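Long-range contact in putative diflavin flavoprotein A 3 (Synechocystis sp., PDB 6H0C), which probably mediates electron transfer from NADH to oxygen, reducing it to water, this chain being its flavodiiron core without the flavin reductase part: residues Phe184-Arg195 against Pro231-Leu240. Residues are numbered along the deposited sequence; the frame is centred on the assembly and turned at random.
Sequences FDEGWTIYQEDR and PLVRYGLREL
D185 turns its carboxylate into the loop 231-236, just ahead of helix 237-253, and takes three backbone N-H groups there. D185 OD1 accepts from Y235 N on the syn side (2.9 Å) and from R234 N, which comes from above the carboxylate plane; OD2 accepts from G236 N, also syn. A chi1 of 68° puts CG between D185's own N and carbonyl carbon, turning the carboxylate toward these amides. R195 NH2 meets D185 OD2 (2.7 Å) on the anti side in a salt bridge, OD2 lying close to the guanidinium plane, while L240 CD2 packs over a face of that group. Since G236 is the N-cap, the helix dipole would probably favour the negative charge. The contact ties the loop before helix 189-202 to the one following strand 224-227, within the metallo-beta-lactamase-like part of the flavodiiron core. E239 lays its carboxylate on the W188 indole, planes 5° apart, with CG 3.6 Å from the six-membered ring centroid. F184 CE2 lies over the R234 guanidinium, 3.4 Å from CZ, with the planes inclined by 36°; R234 NE hydrogen-bonds T224 OG1. P231 CG lies over one Y191 face in a CH-pi approach, I190 CG1 over the opposite face, both offset toward the rim.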
# COMPACT_ATOMS: atom_id res chain seq x y z
N PHE A 184 -11.92 15.24 11.68
CA PHE A 184 -12.97 14.40 11.13
C PHE A 184 -13.42 14.91 9.77
O PHE A 184 -13.04 16.01 9.36
CB PHE A 184 -14.15 14.33 12.09
CG PHE A 184 -13.93 13.40 13.24
CD1 PHE A 184 -13.35 13.86 14.41
CD2 PHE A 184 -14.30 12.06 13.15
CE1 PHE A 184 -13.14 13.00 15.48
CE2 PHE A 184 -14.09 11.20 14.21
CZ PHE A 184 -13.51 11.67 15.38
N ASP A 185 -14.22 14.12 9.08
CA ASP A 185 -14.52 14.37 7.68
C ASP A 185 -15.91 14.98 7.42
O ASP A 185 -16.63 14.51 6.54
CB ASP A 185 -14.39 13.06 6.89
CG ASP A 185 -15.46 12.04 7.25
OD1 ASP A 185 -15.96 12.07 8.40
OD2 ASP A 185 -15.82 11.21 6.38
N GLU A 186 -16.30 16.01 8.17
CA GLU A 186 -17.59 16.64 7.86
C GLU A 186 -17.51 17.32 6.51
O GLU A 186 -16.56 18.05 6.24
CB GLU A 186 -18.02 17.64 8.91
CG GLU A 186 -19.43 18.17 8.64
CD GLU A 186 -20.09 18.76 9.87
OE1 GLU A 186 -21.30 18.50 10.09
OE2 GLU A 186 -19.40 19.49 10.62
N GLY A 187 -18.51 17.08 5.67
CA GLY A 187 -18.51 17.57 4.31
C GLY A 187 -18.11 16.46 3.36
O GLY A 187 -17.05 15.85 3.52
N TRP A 188 -18.95 16.19 2.38
CA TRP A 188 -18.65 15.15 1.42
C TRP A 188 -17.81 15.65 0.24
O TRP A 188 -16.78 15.07 -0.09
CB TRP A 188 -19.94 14.51 0.89
CG TRP A 188 -19.63 13.59 -0.24
CD1 TRP A 188 -19.76 13.85 -1.56
CD2 TRP A 188 -19.06 12.28 -0.14
NE1 TRP A 188 -19.34 12.77 -2.30
CE2 TRP A 188 -18.90 11.79 -1.45
CE3 TRP A 188 -18.69 11.46 0.93
CZ2 TRP A 188 -18.39 10.52 -1.72
CZ3 TRP A 188 -18.17 10.20 0.66
CH2 TRP A 188 -18.03 9.75 -0.66
N THR A 189 -18.26 16.72 -0.40
CA THR A 189 -17.67 17.18 -1.65
C THR A 189 -16.19 17.58 -1.54
O THR A 189 -15.40 17.29 -2.44
CB THR A 189 -18.49 18.35 -2.22
OG1 THR A 189 -19.73 17.84 -2.72
CG2 THR A 189 -17.75 19.04 -3.35
N ILE A 190 -15.79 18.23 -0.45
CA ILE A 190 -14.40 18.66 -0.31
C ILE A 190 -13.40 17.49 -0.35
O ILE A 190 -12.24 17.69 -0.71
CB ILE A 190 -14.16 19.45 0.99
CG1 ILE A 190 -14.61 18.64 2.19
CG2 ILE A 190 -14.90 20.78 0.96
CD1 ILE A 190 -14.83 19.50 3.42
N TYR A 191 -13.84 16.29 0.01
CA TYR A 191 -12.93 15.13 0.02
C TYR A 191 -13.15 14.15 -1.14
O TYR A 191 -12.39 13.20 -1.29
CB TYR A 191 -13.06 14.35 1.34
CG TYR A 191 -12.73 15.15 2.58
CD1 TYR A 191 -11.43 15.56 2.84
CD2 TYR A 191 -13.72 15.49 3.48
CE1 TYR A 191 -11.13 16.29 3.97
CE2 TYR A 191 -13.43 16.22 4.61
CZ TYR A 191 -12.14 16.62 4.85
OH TYR A 191 -11.86 17.34 5.98
N GLN A 192 -14.19 14.38 -1.94
CA GLN A 192 -14.56 13.45 -3.00
C GLN A 192 -13.40 13.16 -3.98
O GLN A 192 -13.05 11.99 -4.21
CB GLN A 192 -15.80 13.97 -3.76
CG GLN A 192 -15.84 13.62 -5.25
CD GLN A 192 -16.21 12.16 -5.53
OE1 GLN A 192 -17.09 11.59 -4.87
NE2 GLN A 192 -15.54 11.55 -6.51
N GLU A 193 -12.80 14.21 -4.55
CA GLU A 193 -11.74 14.02 -5.53
C GLU A 193 -10.53 13.33 -4.92
O GLU A 193 -9.96 12.42 -5.52
CB GLU A 193 -11.30 15.35 -6.15
CG GLU A 193 -10.34 15.18 -7.34
CD GLU A 193 -9.64 16.47 -7.78
OE1 GLU A 193 -9.63 17.46 -7.00
OE2 GLU A 193 -9.09 16.49 -8.91
N ASP A 194 -10.13 13.76 -3.73
CA ASP A 194 -9.01 13.11 -3.04
C ASP A 194 -9.27 11.62 -2.78
O ASP A 194 -8.38 10.78 -2.98
CB ASP A 194 -8.73 13.83 -1.72
CG ASP A 194 -8.27 15.25 -1.93
OD1 ASP A 194 -8.82 16.16 -1.27
OD2 ASP A 194 -7.36 15.45 -2.77
N ARG A 195 -10.48 11.29 -2.35
CA ARG A 195 -10.81 9.91 -2.01
C ARG A 195 -10.84 9.02 -3.26
O ARG A 195 -10.38 7.87 -3.21
CB ARG A 195 -12.14 9.87 -1.26
CG ARG A 195 -12.00 10.27 0.20
CD ARG A 195 -13.33 10.52 0.85
NE ARG A 195 -13.20 10.52 2.30
CZ ARG A 195 -14.13 10.96 3.15
NH1 ARG A 195 -15.28 11.45 2.68
NH2 ARG A 195 -13.91 10.91 4.46
N PRO A 231 -8.46 12.71 7.17
CA PRO A 231 -9.39 12.78 8.30
C PRO A 231 -9.91 11.40 8.67
O PRO A 231 -9.90 10.49 7.83
CB PRO A 231 -10.52 13.66 7.78
CG PRO A 231 -10.52 13.41 6.31
CD PRO A 231 -9.05 13.27 5.94
N LEU A 232 -10.36 11.24 9.90
CA LEU A 232 -11.09 10.04 10.27
C LEU A 232 -12.41 10.03 9.50
O LEU A 232 -12.95 11.09 9.18
CB LEU A 232 -11.31 9.97 11.78
CG LEU A 232 -10.08 9.49 12.55
CD1 LEU A 232 -9.05 10.62 12.66
CD2 LEU A 232 -10.45 8.96 13.91
N VAL A 233 -12.90 8.83 9.19
CA VAL A 233 -14.09 8.70 8.37
C VAL A 233 -15.29 8.37 9.24
O VAL A 233 -15.48 7.22 9.66
CB VAL A 233 -13.90 7.59 7.29
CG1 VAL A 233 -15.06 7.61 6.30
CG2 VAL A 233 -12.56 7.76 6.58
N ARG A 234 -16.09 9.40 9.53
CA ARG A 234 -17.31 9.20 10.31
C ARG A 234 -18.54 9.64 9.52
O ARG A 234 -19.49 8.88 9.32
CB ARG A 234 -17.23 9.95 11.64
CG ARG A 234 -18.49 9.78 12.48
CD ARG A 234 -18.24 10.19 13.92
NE ARG A 234 -17.34 9.25 14.59
CZ ARG A 234 -16.69 9.52 15.71
NH1 ARG A 234 -16.83 10.71 16.29
NH2 ARG A 234 -15.89 8.62 16.26
N TYR A 235 -18.51 10.88 9.06
CA TYR A 235 -19.64 11.45 8.36
C TYR A 235 -19.76 10.92 6.94
O TYR A 235 -20.87 10.84 6.41
CB TYR A 235 -19.52 12.97 8.36
CG TYR A 235 -19.44 13.50 9.77
CD1 TYR A 235 -20.57 13.54 10.58
CD2 TYR A 235 -18.23 13.93 10.30
CE1 TYR A 235 -20.51 14.01 11.87
CE2 TYR A 235 -18.16 14.41 11.60
CZ TYR A 235 -19.31 14.44 12.37
OH TYR A 235 -19.26 14.91 13.67
N GLY A 236 -18.64 10.54 6.34
CA GLY A 236 -18.65 10.01 4.99
C GLY A 236 -18.55 8.50 4.89
O GLY A 236 -18.36 7.96 3.80
N LEU A 237 -18.70 7.82 6.03
CA LEU A 237 -18.44 6.39 6.11
C LEU A 237 -19.31 5.58 5.15
O LEU A 237 -18.79 4.84 4.30
CB LEU A 237 -18.62 5.89 7.55
CG LEU A 237 -18.15 4.45 7.84
CD1 LEU A 237 -17.80 4.26 9.31
CD2 LEU A 237 -19.20 3.43 7.41
N ARG A 238 -20.63 5.71 5.25
CA ARG A 238 -21.51 4.92 4.39
C ARG A 238 -21.35 5.28 2.93
O ARG A 238 -21.24 4.40 2.07
CB ARG A 238 -22.98 5.08 4.81
CG ARG A 238 -23.30 4.33 6.09
CD ARG A 238 -24.76 4.43 6.45
NE ARG A 238 -25.03 3.82 7.75
CZ ARG A 238 -26.25 3.65 8.26
NH1 ARG A 238 -27.32 4.05 7.58
NH2 ARG A 238 -26.40 3.09 9.45
N GLU A 239 -21.31 6.57 2.64
CA GLU A 239 -21.24 7.01 1.26
C GLU A 239 -19.92 6.58 0.63
O GLU A 239 -19.89 6.15 -0.51
CB GLU A 239 -21.41 8.52 1.17
CG GLU A 239 -21.55 9.02 -0.24
CD GLU A 239 -22.14 10.43 -0.29
OE1 GLU A 239 -22.47 10.87 -1.41
OE2 GLU A 239 -22.28 11.08 0.77
N LEU A 240 -18.83 6.68 1.38
CA LEU A 240 -17.54 6.29 0.82
C LEU A 240 -17.51 4.78 0.62
O LEU A 240 -16.95 4.29 -0.37
CB LEU A 240 -16.38 6.73 1.73
CG LEU A 240 -14.97 6.35 1.24
CD1 LEU A 240 -14.72 6.83 -0.19
CD2 LEU A 240 -13.90 6.89 2.20